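Local coordinates for Cyp101j2 (Sphingobium yanoikuyae, PDB 5KYO), which is a haem-dependent cytochrome P450 monooxygenase that probably hydroxylates 1,8-cineole, at residues Arg183-Met186 and Asp190-Val193; Glu224-Val229 and Ile263-Leu268; Glu231-Lys236 and Asp240-Met245. All blocks are in the same frame, centred on the assembly; numbering follows the deposited sequence.

Contact 1 (Arg183-Met186 and Asp190-Val193); sequences RIFM and DLPV
Met186 and Leu191 close a Schellman motif at the C-terminal end of helix 181-188, the E helix of the cytochrome P450 fold. Asp190, with a positive phi of 54°, turns the chain out of the helix and sets up the 6→1 backbone hydrogen bond that defines the motif. In it Leu191 N donates to Met186 O at 2.8 Å; the bond is nearly straight and lies in the carbonyl plane. Asp190 N is almost as near to the same oxygen, but its angle is too poor for a bond. The apolar part of the motif joins the same two residues: Met186 CE rests against Leu191 CB at 4.2 Å. Farther out along the leucine, Phe185 CE2 lies 4.2 Å from Leu191 CD1, an oblique approach to the ring. Leu199 of helix 196-206 touches both Met186 and Leu191, so the turn is packed against the next helix, while Phe185 continues inward to about 6 Å from the haem. The methionine side chain runs extended to SD, then bends at chi3 (67°) and carries its methyl across to the loop. The approach of Met186 CE to Pro192 O, 3.0 Å, is unusually short and doubtful; more ordinary is that of Met186 CE to Val193 CA, at 4.1 Å.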
ATOM      1  N   ARG A 183       5.753   8.041 -12.752  1.00 14.01           N
ATOM      2  CA  ARG A 183       6.183   9.401 -13.068  1.00 17.87           C
ATOM      3  C   ARG A 183       6.639  10.179 -11.827  1.00 16.11           C
ATOM      4  O   ARG A 183       7.610  10.914 -11.888  1.00 15.83           O
ATOM      5  CB  ARG A 183       5.058  10.174 -13.776  1.00 15.47           C
ATOM      6  CG  ARG A 183       4.763   9.711 -15.190  1.00 14.83           C
ATOM      7  CD  ARG A 183       3.818  10.703 -15.863  1.00 14.82           C
ATOM      8  NE  ARG A 183       3.672  10.481 -17.296  1.00 21.01           N
ATOM      9  CZ  ARG A 183       2.789   9.651 -17.840  1.00 30.53           C
ATOM     10  NH1 ARG A 183       1.969   8.943 -17.062  1.00 24.72           N
ATOM     11  NH2 ARG A 183       2.738   9.522 -19.162  1.00 27.66           N
ATOM     12  N   ILE A 184       5.951  10.022 -10.705  1.00 14.06           N
ATOM     13  CA  ILE A 184       6.351  10.726  -9.487  1.00 18.57           C
ATOM     14  C   ILE A 184       7.662  10.148  -8.931  1.00 14.13           C
ATOM     15  O   ILE A 184       8.555  10.891  -8.508  1.00 14.16           O
ATOM     16  CB  ILE A 184       5.264  10.647  -8.425  1.00 19.17           C
ATOM     17  CG1 ILE A 184       4.028  11.425  -8.896  1.00 22.22           C
ATOM     18  CG2 ILE A 184       5.764  11.179  -7.063  1.00 16.39           C
ATOM     19  CD1 ILE A 184       2.757  11.132  -8.053  1.00 21.64           C
ATOM     20  N   PHE A 185       7.751   8.823  -8.906  1.00 14.14           N
ATOM     21  CA  PHE A 185       8.991   8.166  -8.503  1.00 18.35           C
ATOM     22  C   PHE A 185      10.170   8.680  -9.329  1.00 17.93           C
ATOM     23  O   PHE A 185      11.249   8.970  -8.789  1.00 17.43           O
ATOM     24  CB  PHE A 185       8.864   6.653  -8.644  1.00 14.17           C
ATOM     25  CG  PHE A 185      10.173   5.929  -8.489  1.00 21.04           C
ATOM     26  CD1 PHE A 185      10.672   5.634  -7.225  1.00 21.55           C
ATOM     27  CD2 PHE A 185      10.917   5.574  -9.601  1.00 22.41           C
ATOM     28  CE1 PHE A 185      11.895   4.971  -7.080  1.00 20.49           C
ATOM     29  CE2 PHE A 185      12.142   4.915  -9.456  1.00 24.53           C
ATOM     30  CZ  PHE A 185      12.615   4.617  -8.198  1.00 18.77           C
ATOM     31  N   MET A 186       9.963   8.798 -10.636  1.00 15.18           N
ATOM     32  CA  MET A 186      11.044   9.143 -11.543  1.00 15.82           C
ATOM     33  C   MET A 186      11.538  10.565 -11.299  1.00 18.31           C
ATOM     34  O   MET A 186      12.691  10.880 -11.585  1.00 14.15           O
ATOM     35  CB  MET A 186      10.594   8.972 -12.988  1.00 16.66           C
ATOM     36  CG  MET A 186      10.363   7.510 -13.382  1.00 14.07           C
ATOM     37  SD  MET A 186       9.760   7.355 -15.070  1.00 19.71           S
ATOM     38  CE  MET A 186      11.189   7.899 -15.999  1.00 33.88           C
ATOM     39  N   ASP A 190      15.095  11.414 -10.106  1.00 15.12           N
ATOM     40  CA  ASP A 190      15.585  12.159 -11.290  1.00 19.45           C
ATOM     41  C   ASP A 190      16.053  11.265 -12.450  1.00 24.88           C
ATOM     42  O   ASP A 190      17.238  11.216 -12.807  1.00 22.78           O
ATOM     43  CB  ASP A 190      16.724  13.107 -10.910  1.00 20.96           C
ATOM     44  CG  ASP A 190      17.130  14.022 -12.057  1.00 24.18           C
ATOM     45  OD1 ASP A 190      16.321  14.217 -12.991  1.00 24.52           O
ATOM     46  OD2 ASP A 190      18.264  14.540 -12.029  1.00 26.08           O
ATOM     47  N   LEU A 191      15.104  10.567 -13.041  1.00 19.90           N
ATOM     48  CA  LEU A 191      15.353   9.768 -14.225  1.00 22.02           C
ATOM     49  C   LEU A 191      14.663  10.416 -15.411  1.00 23.19           C
ATOM     50  O   LEU A 191      13.598  11.018 -15.247  1.00 23.39           O
ATOM     51  CB  LEU A 191      14.849   8.340 -14.017  1.00 14.13           C
ATOM     52  CG  LEU A 191      15.458   7.617 -12.812  1.00 16.44           C
ATOM     53  CD1 LEU A 191      14.698   6.323 -12.536  1.00 19.08           C
ATOM     54  CD2 LEU A 191      16.955   7.317 -13.002  1.00 18.74           C
ATOM     55  N   PRO A 192      15.236  10.269 -16.615  1.00 17.35           N
ATOM     56  CA  PRO A 192      14.652  10.914 -17.806  1.00 21.54           C
ATOM     57  C   PRO A 192      13.216  10.421 -18.124  1.00 18.63           C
ATOM     58  O   PRO A 192      12.972   9.216 -18.091  1.00 17.21           O
ATOM     59  CB  PRO A 192      15.625  10.537 -18.925  1.00 27.75           C
ATOM     60  CG  PRO A 192      16.369   9.350 -18.430  1.00 31.68           C
ATOM     61  CD  PRO A 192      16.415   9.440 -16.933  1.00 21.88           C
ATOM     62  N   VAL A 193      12.302  11.336 -18.444  1.00 23.69           N
ATOM     63  CA  VAL A 193      10.905  10.971 -18.677  1.00 23.13           C
ATOM     64  C   VAL A 193      10.747  10.016 -19.856  1.00 20.55           C
ATOM     65  O   VAL A 193       9.767   9.270 -19.926  1.00 26.14           O
ATOM     66  CB  VAL A 193       9.999  12.224 -18.903  1.00 24.80           C
ATOM     67  CG1 VAL A 193      10.035  13.133 -17.691  1.00 24.52           C
ATOM     68  CG2 VAL A 193      10.408  12.991 -20.151  1.00 26.23           C
TER

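Contact 2 (Glu224-Val229 and Ile263-Leu268); sequences EYLRPV and ICIQVL. With HEM (protoporphyrin IX containing Fe), chain G.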
ATOM      1  N   GLU A 224      20.273  -3.577 -14.165  1.00 18.67           N
ATOM      2  CA  GLU A 224      20.971  -3.158 -15.378  1.00 23.89           C
ATOM      3  C   GLU A 224      20.592  -1.729 -15.763  1.00 15.24           C
ATOM      4  O   GLU A 224      21.392  -0.981 -16.355  1.00 17.35           O
ATOM      5  CB  GLU A 224      20.662  -4.129 -16.518  1.00 24.38           C
ATOM      6  CG  GLU A 224      21.395  -5.453 -16.371  1.00 29.01           C
ATOM      7  CD  GLU A 224      20.982  -6.469 -17.415  1.00 34.37           C
ATOM      8  OE1 GLU A 224      19.927  -6.283 -18.055  1.00 33.20           O
ATOM      9  OE2 GLU A 224      21.717  -7.455 -17.597  1.00 30.40           O
ATOM     10  N   TYR A 225      19.377  -1.343 -15.407  1.00 18.77           N
ATOM     11  CA  TYR A 225      18.912   0.019 -15.648  1.00 22.92           C
ATOM     12  C   TYR A 225      19.438   1.008 -14.596  1.00 14.24           C
ATOM     13  O   TYR A 225      19.880   2.107 -14.931  1.00 22.79           O
ATOM     14  CB  TYR A 225      17.372   0.057 -15.688  1.00 15.26           C
ATOM     15  CG  TYR A 225      16.856   1.470 -15.824  1.00 14.71           C
ATOM     16  CD1 TYR A 225      16.757   2.077 -17.064  1.00 14.12           C
ATOM     17  CD2 TYR A 225      16.487   2.206 -14.701  1.00 24.43           C
ATOM     18  CE1 TYR A 225      16.314   3.391 -17.184  1.00 18.12           C
ATOM     19  CE2 TYR A 225      16.045   3.500 -14.811  1.00 21.39           C
ATOM     20  CZ  TYR A 225      15.964   4.094 -16.053  1.00 21.91           C
ATOM     21  OH  TYR A 225      15.501   5.391 -16.156  1.00 22.54           O
ATOM     22  N   LEU A 226      19.419   0.596 -13.328  1.00 18.28           N
ATOM     23  CA  LEU A 226      19.706   1.488 -12.204  1.00 14.30           C
ATOM     24  C   LEU A 226      21.180   1.652 -11.877  1.00 14.38           C
ATOM     25  O   LEU A 226      21.595   2.714 -11.402  1.00 14.36           O
ATOM     26  CB  LEU A 226      18.998   0.997 -10.942  1.00 20.41           C
ATOM     27  CG  LEU A 226      17.464   1.075 -10.875  1.00 14.29           C
ATOM     28  CD1 LEU A 226      16.998   0.385  -9.611  1.00 21.79           C
ATOM     29  CD2 LEU A 226      16.962   2.527 -10.934  1.00 20.04           C
ATOM     30  N   ARG A 227      21.968   0.602 -12.084  1.00 14.80           N
ATOM     31  CA  ARG A 227      23.363   0.670 -11.689  1.00 18.41           C
ATOM     32  C   ARG A 227      24.148   1.768 -12.433  1.00 14.78           C
ATOM     33  O   ARG A 227      24.934   2.468 -11.803  1.00 23.74           O
ATOM     34  CB  ARG A 227      24.041  -0.687 -11.869  1.00 21.32           C
ATOM     35  CG  ARG A 227      25.384  -0.738 -11.150  1.00 27.12           C
ATOM     36  CD  ARG A 227      25.893  -2.147 -11.007  1.00 23.17           C
ATOM     37  NE  ARG A 227      25.052  -2.936 -10.110  1.00 20.88           N
ATOM     38  CZ  ARG A 227      25.096  -4.258 -10.030  1.00 21.00           C
ATOM     39  NH1 ARG A 227      25.943  -4.939 -10.798  1.00 27.31           N
ATOM     40  NH2 ARG A 227      24.295  -4.897  -9.185  1.00 20.21           N
ATOM     41  N   PRO A 228      23.952   1.928 -13.763  1.00 15.46           N
ATOM     42  CA  PRO A 228      24.716   3.019 -14.377  1.00 18.24           C
ATOM     43  C   PRO A 228      24.336   4.382 -13.827  1.00 20.95           C
ATOM     44  O   PRO A 228      25.185   5.268 -13.781  1.00 17.26           O
ATOM     45  CB  PRO A 228      24.351   2.927 -15.864  1.00 18.78           C
ATOM     46  CG  PRO A 228      23.874   1.533 -16.054  1.00 27.40           C
ATOM     47  CD  PRO A 228      23.200   1.163 -14.772  1.00 25.94           C
ATOM     48  N   VAL A 229      23.074   4.560 -13.448  1.00 14.33           N
ATOM     49  CA  VAL A 229      22.631   5.833 -12.909  1.00 14.33           C
ATOM     50  C   VAL A 229      23.273   6.073 -11.555  1.00 14.38           C
ATOM     51  O   VAL A 229      23.714   7.181 -11.259  1.00 18.76           O
ATOM     52  CB  VAL A 229      21.095   5.894 -12.774  1.00 17.84           C
ATOM     53  CG1 VAL A 229      20.669   7.230 -12.183  1.00 14.99           C
ATOM     54  CG2 VAL A 229      20.415   5.637 -14.149  1.00 14.25           C
ATOM     55  N   ILE A 263      16.701  -0.609  -2.670  1.00 21.21           N
ATOM     56  CA  ILE A 263      15.864   0.449  -2.107  1.00 14.53           C
ATOM     57  C   ILE A 263      15.063   1.175  -3.193  1.00 17.63           C
ATOM     58  O   ILE A 263      13.850   1.417  -3.011  1.00 14.80           O
ATOM     59  CB  ILE A 263      16.695   1.461  -1.315  1.00 22.43           C
ATOM     60  CG1 ILE A 263      17.286   0.806  -0.065  1.00 24.91           C
ATOM     61  CG2 ILE A 263      15.844   2.653  -0.916  1.00 16.76           C
ATOM     62  CD1 ILE A 263      18.172   1.724   0.733  1.00 33.31           C
ATOM     63  N   CYS A 264      15.714   1.536  -4.301  1.00 14.45           N
ATOM     64  CA  CYS A 264      15.014   2.119  -5.452  1.00 21.49           C
ATOM     65  C   CYS A 264      13.805   1.293  -5.906  1.00 23.97           C
ATOM     66  O   CYS A 264      12.717   1.850  -6.124  1.00 16.37           O
ATOM     67  CB  CYS A 264      15.958   2.301  -6.632  1.00 18.94           C
ATOM     68  SG  CYS A 264      17.102   3.692  -6.437  1.00 22.23           S
ATOM     69  N   ILE A 265      13.999  -0.021  -6.060  1.00 18.79           N
ATOM     70  CA  ILE A 265      12.919  -0.927  -6.480  1.00 20.56           C
ATOM     71  C   ILE A 265      11.798  -0.947  -5.446  1.00 18.78           C
ATOM     72  O   ILE A 265      10.595  -0.867  -5.772  1.00 14.49           O
ATOM     73  CB  ILE A 265      13.423  -2.387  -6.685  1.00 19.04           C
ATOM     74  CG1 ILE A 265      14.434  -2.474  -7.833  1.00 22.30           C
ATOM     75  CG2 ILE A 265      12.218  -3.352  -6.909  1.00 16.35           C
ATOM     76  CD1 ILE A 265      15.253  -3.811  -7.886  1.00 17.31           C
ATOM     77  N   GLN A 266      12.198  -1.093  -4.190  1.00 17.03           N
ATOM     78  CA  GLN A 266      11.232  -1.177  -3.112  1.00 14.42           C
ATOM     79  C   GLN A 266      10.437   0.126  -2.971  1.00 16.04           C
ATOM     80  O   GLN A 266       9.249   0.094  -2.696  1.00 14.39           O
ATOM     81  CB  GLN A 266      11.940  -1.530  -1.795  1.00 20.97           C
ATOM     82  CG  GLN A 266      12.543  -2.935  -1.793  1.00 29.12           C
ATOM     83  CD  GLN A 266      13.653  -3.107  -0.764  1.00 31.34           C
ATOM     84  OE1 GLN A 266      14.338  -2.152  -0.407  1.00 32.20           O
ATOM     85  NE2 GLN A 266      13.840  -4.335  -0.298  1.00 35.24           N
ATOM     86  N   VAL A 267      11.093   1.263  -3.175  1.00 16.95           N
ATOM     87  CA  VAL A 267      10.418   2.560  -3.147  1.00 19.12           C
ATOM     88  C   VAL A 267       9.493   2.755  -4.355  1.00 14.32           C
ATOM     89  O   VAL A 267       8.370   3.253  -4.206  1.00 16.73           O
ATOM     90  CB  VAL A 267      11.463   3.714  -3.075  1.00 15.72           C
ATOM     91  CG1 VAL A 267      10.825   5.050  -3.368  1.00 14.37           C
ATOM     92  CG2 VAL A 267      12.127   3.724  -1.696  1.00 14.45           C
ATOM     93  N   LEU A 268       9.935   2.351  -5.546  1.00 14.29           N
ATOM     94  CA  LEU A 268       9.065   2.363  -6.732  1.00 15.59           C
ATOM     95  C   LEU A 268       7.814   1.475  -6.562  1.00 19.15           C
ATOM     96  O   LEU A 268       6.662   1.903  -6.774  1.00 16.36           O
ATOM     97  CB  LEU A 268       9.859   1.924  -7.973  1.00 15.42           C
ATOM     98  CG  LEU A 268       9.022   1.675  -9.244  1.00 20.54           C
ATOM     99  CD1 LEU A 268       8.256   2.924  -9.710  1.00 14.14           C
ATOM    100  CD2 LEU A 268       9.865   1.105 -10.377  1.00 15.70           C
TER
HETATM  101  CHA HEM G 501       5.758   0.192   3.998  1.00 24.55           C
HETATM  102  CHB HEM G 501       1.088   1.129   3.052  1.00 17.08           C
HETATM  103  CHC HEM G 501       2.465   4.600  -0.102  1.00 14.36           C
HETATM  104  CHD HEM G 501       7.007   2.988   0.164  1.00 16.53           C
HETATM  105  C1A HEM G 501       4.387   0.165   4.091  1.00 14.57           C
HETATM  106  C2A HEM G 501       3.583  -0.616   5.023  1.00 18.79           C
HETATM  107  C3A HEM G 501       2.286  -0.361   4.741  1.00 14.57           C
HETATM  108  C4A HEM G 501       2.225   0.593   3.645  1.00 16.25           C
HETATM  109  CMA HEM G 501       1.065  -0.954   5.489  1.00 14.59           C
HETATM  110  CAA HEM G 501       4.080  -1.573   6.145  1.00 22.38           C
HETATM  111  CBA HEM G 501       4.457  -2.952   5.611  1.00 19.66           C
HETATM  112  CGA HEM G 501       4.826  -3.872   6.752  1.00 19.03           C
HETATM  113  O1A HEM G 501       3.958  -4.141   7.630  1.00 19.37           O
HETATM  114  O2A HEM G 501       5.986  -4.358   6.790  1.00 21.14           O
HETATM  115  C1B HEM G 501       1.062   2.190   2.153  1.00 15.14           C
HETATM  116  C2B HEM G 501      -0.123   2.921   1.712  1.00 14.40           C
HETATM  117  C3B HEM G 501       0.267   3.869   0.835  1.00 14.37           C
HETATM  118  C4B HEM G 501       1.699   3.774   0.698  1.00 16.28           C
HETATM  119  CMB HEM G 501      -1.580   2.649   2.167  1.00 15.40           C
HETATM  120  CAB HEM G 501      -0.565   4.934   0.060  1.00 25.45           C
HETATM  121  CBB HEM G 501      -1.868   5.182   0.214  1.00 29.98           C
HETATM  122  C1C HEM G 501       3.821   4.488  -0.278  1.00 14.37           C
HETATM  123  C2C HEM G 501       4.651   5.370  -1.076  1.00 20.79           C
HETATM  124  C3C HEM G 501       5.909   4.910  -1.010  1.00 18.90           C
HETATM  125  C4C HEM G 501       5.909   3.741  -0.150  1.00 16.15           C
HETATM  126  CMC HEM G 501       4.093   6.579  -1.856  1.00 20.05           C
HETATM  127  CAC HEM G 501       7.204   5.437  -1.650  1.00 17.02           C
HETATM  128  CBC HEM G 501       7.334   6.597  -2.297  1.00 20.62           C
HETATM  129  C1D HEM G 501       7.098   2.067   1.182  1.00 22.33           C
HETATM  130  C2D HEM G 501       8.292   1.319   1.539  1.00 14.52           C
HETATM  131  C3D HEM G 501       7.888   0.482   2.730  1.00 16.37           C
HETATM  132  C4D HEM G 501       6.500   0.766   2.986  1.00 22.20           C
HETATM  133  CMD HEM G 501       9.723   1.317   0.935  1.00 14.52           C
HETATM  134  CAD HEM G 501       8.803  -0.504   3.488  1.00 14.61           C
HETATM  135  CBD HEM G 501       9.244   0.075   4.833  1.00 22.91           C
HETATM  136  CGD HEM G 501      10.137  -0.939   5.524  1.00 19.75           C
HETATM  137  O1D HEM G 501      11.244  -0.580   5.998  1.00 19.40           O
HETATM  138  O2D HEM G 501       9.730  -2.128   5.575  1.00 19.57           O
HETATM  139  NA  HEM G 501       3.520   0.890   3.275  1.00 14.52           N
HETATM  140  NB  HEM G 501       2.145   2.747   1.504  1.00 17.70           N
HETATM  141  NC  HEM G 501       4.618   3.516   0.282  1.00 17.95           N
HETATM  142  ND  HEM G 501       6.075   1.702   2.047  1.00 15.09           N
HETATM  143 FE   HEM G 501       4.106   2.323   1.910  1.00 15.85          FE
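Leu226 spans the gap from helix 215-235, the G helix of a cytochrome P450, to Cys264 and Ile265 on helix 257-270, the first part of the I-helix. The CA atoms of Leu226 and Cys264 are 8.2 Å apart, and the leucine does most of the bridging. Its CB leaves the backbone toward the facing helix but is still too far to touch it. CG lies beside the backbone N (chi1 -69°) and continues in the same direction, dividing into two methyls of unequal use. Leu226 CD1 is the working branch: it sits 3.7 Å from Cys264 CB and 4.2 Å from Ile265 CG1, straddling two successive residues of the facing helix. Leu226 CD2 stands farther back, 4.4 Å from Cys264 CB. The join is purely apolar and small, burying 100 Å² in all, but each of the three side chains is buried. One to three residues farther along, helix 257-270 meets the haem. Val267 CG1 is 4.0 Å from the vinyl carbon CBC of the haem, and Gln266 O is 3.9 Å from its methyl CMD. Leu226 thus backs a helix that lines the haem pocket. Around this join, Ile242 of helix 241-246 touches Cys264, Tyr206 of helix 196-206 touches Ile265, and Phe185 of helix 181-188 packs on Val267 and Leu268, while a salt bridge from Arg227 to Glu261 adds a polar tie between helices 215-235 and 257-270.

Contact 3 (Glu231-Lys236 and Asp240-Met245); sequences EARRIK and DMISRM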
ATOM      1  N   GLU A 231      26.094   4.714 -10.480  1.00 16.69           N
ATOM      2  CA  GLU A 231      27.516   4.914 -10.725  1.00 17.39           C
ATOM      3  C   GLU A 231      27.809   6.318 -11.291  1.00 18.61           C
ATOM      4  O   GLU A 231      28.788   6.967 -10.903  1.00 17.91           O
ATOM      5  CB  GLU A 231      28.043   3.814 -11.663  1.00 17.51           C
ATOM      6  CG  GLU A 231      28.245   2.483 -10.972  1.00 22.03           C
ATOM      7  CD  GLU A 231      29.155   2.596  -9.758  1.00 28.74           C
ATOM      8  OE1 GLU A 231      30.200   3.278  -9.862  1.00 21.94           O
ATOM      9  OE2 GLU A 231      28.825   2.010  -8.707  1.00 26.51           O
ATOM     10  N   ALA A 232      26.947   6.796 -12.183  1.00 16.46           N
ATOM     11  CA  ALA A 232      27.037   8.174 -12.671  1.00 17.55           C
ATOM     12  C   ALA A 232      26.926   9.200 -11.533  1.00 16.88           C
ATOM     13  O   ALA A 232      27.587  10.231 -11.569  1.00 21.54           O
ATOM     14  CB  ALA A 232      25.971   8.438 -13.718  1.00 19.77           C
ATOM     15  N   ARG A 233      26.128   8.914 -10.512  1.00 17.22           N
ATOM     16  CA  ARG A 233      25.912   9.885  -9.435  1.00 17.31           C
ATOM     17  C   ARG A 233      26.975   9.805  -8.355  1.00 15.43           C
ATOM     18  O   ARG A 233      27.123  10.720  -7.530  1.00 16.07           O
ATOM     19  CB  ARG A 233      24.512   9.697  -8.818  1.00 24.50           C
ATOM     20  CG  ARG A 233      23.369   9.707  -9.841  1.00 32.83           C
ATOM     21  CD  ARG A 233      22.423  10.887  -9.736  1.00 28.51           C
ATOM     22  NE  ARG A 233      21.718  11.109 -11.000  1.00 24.79           N
ATOM     23  CZ  ARG A 233      20.424  10.881 -11.214  1.00 20.43           C
ATOM     24  NH1 ARG A 233      19.641  10.392 -10.244  1.00 17.84           N
ATOM     25  NH2 ARG A 233      19.908  11.126 -12.414  1.00 19.92           N
ATOM     26  N   ARG A 234      27.717   8.704  -8.338  1.00 17.99           N
ATOM     27  CA  ARG A 234      28.913   8.627  -7.499  1.00 26.13           C
ATOM     28  C   ARG A 234      29.985   9.563  -8.028  1.00 23.45           C
ATOM     29  O   ARG A 234      30.795  10.074  -7.266  1.00 23.28           O
ATOM     30  CB  ARG A 234      29.459   7.210  -7.434  1.00 21.74           C
ATOM     31  CG  ARG A 234      28.511   6.209  -6.808  1.00 14.65           C
ATOM     32  CD  ARG A 234      29.246   4.940  -6.431  1.00 22.00           C
ATOM     33  NE  ARG A 234      28.367   3.935  -5.850  1.00 15.73           N
ATOM     34  CZ  ARG A 234      28.009   3.898  -4.573  1.00 20.51           C
ATOM     35  NH1 ARG A 234      28.433   4.833  -3.731  1.00 18.78           N
ATOM     36  NH2 ARG A 234      27.207   2.932  -4.141  1.00 20.73           N
ATOM     37  N   ILE A 235      29.986   9.761  -9.342  1.00 20.26           N
ATOM     38  CA  ILE A 235      30.945  10.639 -10.014  1.00 17.94           C
ATOM     39  C   ILE A 235      30.469  12.090  -9.999  1.00 22.37           C
ATOM     40  O   ILE A 235      31.239  13.002  -9.754  1.00 16.91           O
ATOM     41  CB  ILE A 235      31.157  10.187 -11.460  1.00 16.23           C
ATOM     42  CG1 ILE A 235      32.122   8.993 -11.491  1.00 19.22           C
ATOM     43  CG2 ILE A 235      31.625  11.325 -12.315  1.00 21.46           C
ATOM     44  CD1 ILE A 235      32.311   8.388 -12.887  1.00 18.93           C
ATOM     45  N   LYS A 236      29.179  12.289 -10.248  1.00 22.44           N
ATOM     46  CA  LYS A 236      28.604  13.626 -10.294  1.00 16.95           C
ATOM     47  C   LYS A 236      27.287  13.640  -9.522  1.00 22.77           C
ATOM     48  O   LYS A 236      26.223  13.432 -10.099  1.00 21.90           O
ATOM     49  CB  LYS A 236      28.379  14.067 -11.743  1.00 17.00           C
ATOM     50  CG  LYS A 236      27.808  15.483 -11.874  1.00 26.58           C
ATOM     51  CD  LYS A 236      27.398  15.824 -13.300  1.00 36.75           C
ATOM     52  CE  LYS A 236      26.220  14.991 -13.756  1.00 42.69           C
ATOM     53  NZ  LYS A 236      25.521  15.603 -14.926  1.00 47.02           N
ATOM     54  N   ASP A 240      18.920  14.665  -6.022  1.00 25.90           N
ATOM     55  CA  ASP A 240      17.896  13.630  -6.075  1.00 21.88           C
ATOM     56  C   ASP A 240      18.095  12.572  -4.999  1.00 19.06           C
ATOM     57  O   ASP A 240      19.114  12.559  -4.312  1.00 19.16           O
ATOM     58  CB  ASP A 240      17.932  12.970  -7.443  1.00 19.08           C
ATOM     59  CG  ASP A 240      19.281  12.328  -7.718  1.00 19.25           C
ATOM     60  OD1 ASP A 240      20.204  13.043  -8.160  1.00 22.00           O
ATOM     61  OD2 ASP A 240      19.416  11.122  -7.450  1.00 19.48           O
ATOM     62  N   MET A 241      17.148  11.645  -4.887  1.00 14.43           N
ATOM     63  CA  MET A 241      17.189  10.681  -3.791  1.00 19.76           C
ATOM     64  C   MET A 241      18.332   9.656  -3.907  1.00 14.88           C
ATOM     65  O   MET A 241      18.877   9.216  -2.890  1.00 16.80           O
ATOM     66  CB  MET A 241      15.845   9.954  -3.676  1.00 17.95           C
ATOM     67  CG  MET A 241      15.762   9.065  -2.444  1.00 16.55           C
ATOM     68  SD  MET A 241      14.171   8.235  -2.298  1.00 27.50           S
ATOM     69  CE  MET A 241      14.491   7.081  -0.968  1.00 43.37           C
ATOM     70  N   ILE A 242      18.685   9.266  -5.122  1.00 16.74           N
ATOM     71  CA  ILE A 242      19.846   8.388  -5.309  1.00 17.91           C
ATOM     72  C   ILE A 242      21.140   9.059  -4.820  1.00 18.09           C
ATOM     73  O   ILE A 242      21.932   8.454  -4.074  1.00 18.75           O
ATOM     74  CB  ILE A 242      20.016   7.964  -6.789  1.00 20.36           C
ATOM     75  CG1 ILE A 242      18.881   7.028  -7.197  1.00 18.35           C
ATOM     76  CG2 ILE A 242      21.362   7.246  -6.986  1.00 17.06           C
ATOM     77  CD1 ILE A 242      19.014   6.417  -8.584  1.00 18.85           C
ATOM     78  N   SER A 243      21.352  10.307  -5.231  1.00 19.55           N
ATOM     79  CA  SER A 243      22.521  11.053  -4.770  1.00 19.52           C
ATOM     80  C   SER A 243      22.532  11.177  -3.244  1.00 21.26           C
ATOM     81  O   SER A 243      23.587  11.085  -2.628  1.00 23.83           O
ATOM     82  CB  SER A 243      22.571  12.442  -5.407  1.00 17.20           C
ATOM     83  OG  SER A 243      22.720  12.358  -6.811  1.00 22.16           O
ATOM     84  N   ARG A 244      21.359  11.359  -2.634  1.00 16.79           N
ATOM     85  CA  ARG A 244      21.274  11.556  -1.189  1.00 14.65           C
ATOM     86  C   ARG A 244      21.603  10.283  -0.462  1.00 17.32           C
ATOM     87  O   ARG A 244      22.287  10.294   0.567  1.00 22.83           O
ATOM     88  CB  ARG A 244      19.875  12.053  -0.784  1.00 14.63           C
ATOM     89  CG  ARG A 244      19.548  13.432  -1.326  1.00 19.51           C
ATOM     90  CD  ARG A 244      18.329  14.046  -0.642  1.00 18.52           C
ATOM     91  NE  ARG A 244      17.144  13.176  -0.672  1.00 24.72           N
ATOM     92  CZ  ARG A 244      16.180  13.255  -1.589  1.00 21.96           C
ATOM     93  NH1 ARG A 244      16.260  14.150  -2.567  1.00 19.91           N
ATOM     94  NH2 ARG A 244      15.142  12.434  -1.538  1.00 24.06           N
ATOM     95  N   MET A 245      21.130   9.169  -1.001  1.00 25.05           N
ATOM     96  CA  MET A 245      21.415   7.879  -0.395  1.00 20.28           C
ATOM     97  C   MET A 245      22.895   7.516  -0.533  1.00 25.01           C
ATOM     98  O   MET A 245      23.492   6.966   0.394  1.00 25.84           O
ATOM     99  CB  MET A 245      20.528   6.800  -1.013  1.00 21.04           C
ATOM    100  CG  MET A 245      19.095   6.896  -0.523  1.00 16.87           C
ATOM    101  SD  MET A 245      18.006   5.666  -1.252  1.00 74.26           S
ATOM    102  CE  MET A 245      18.281   5.932  -3.005  1.00 27.33           C
TER
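Arg233 and Asp240 form a salt bridge, with Arg233 NH1 2.9 Å from Asp240 OD2. As a hydrogen bond it is weak, at an N-H...O angle of 126°, and the guanidinium and carboxylate planes stand 65° apart. The arginine is held more firmly by the turn after helix 181-188, NH1 donating to Val189 O and NH2 to Asp190 O. Asp240 is also the N-cap of helix 241-246. Ser243 N donates to Asp240 OD2 at 3.1 Å and Ser243 OG to Asp240 OD1 at 2.9 Å, both arriving from above the carboxylate plane; the serine hydroxyl is in addition bonded to Gly238 N. This is the tight connection between the G and H helices of the P450 fold. Putting an alanine at Asp240 would probably leave Ser243 N without its capping acceptor and Arg233 without its ionic partner. Van der Waals contacts fill in around the charges. A bend at chi2 (-113°) folds the arginine chain over the serine, bringing Arg233 CD to 3.3 Å from Ser243 OG. Ile242 CB, 4.2 Å from Arg233 NH1, lies at the guanidinium edge near its plane.

How the contacts relate
The three contacts cluster on one side of the chain's centre, their own centres 11 to 14 Å apart. Contact 1 comes first along the chain; contact 3 then falls wholly within the span between the two halves of contact 2, both starting from helix 215-235. They also touch one another. Arg233 ties contact 3 to the turn of contact 1, and Phe185 CE1 packs 3.4 Å from Cys264 O of contact 2. Between contacts 2 and 3, Ile263 CG2 meets Met245 SD at 3.7 Å. The G and H helices thus lie on the side of helix 257-270 away from the haem, while the E helix packs against it and reaches toward the haem through Phe185.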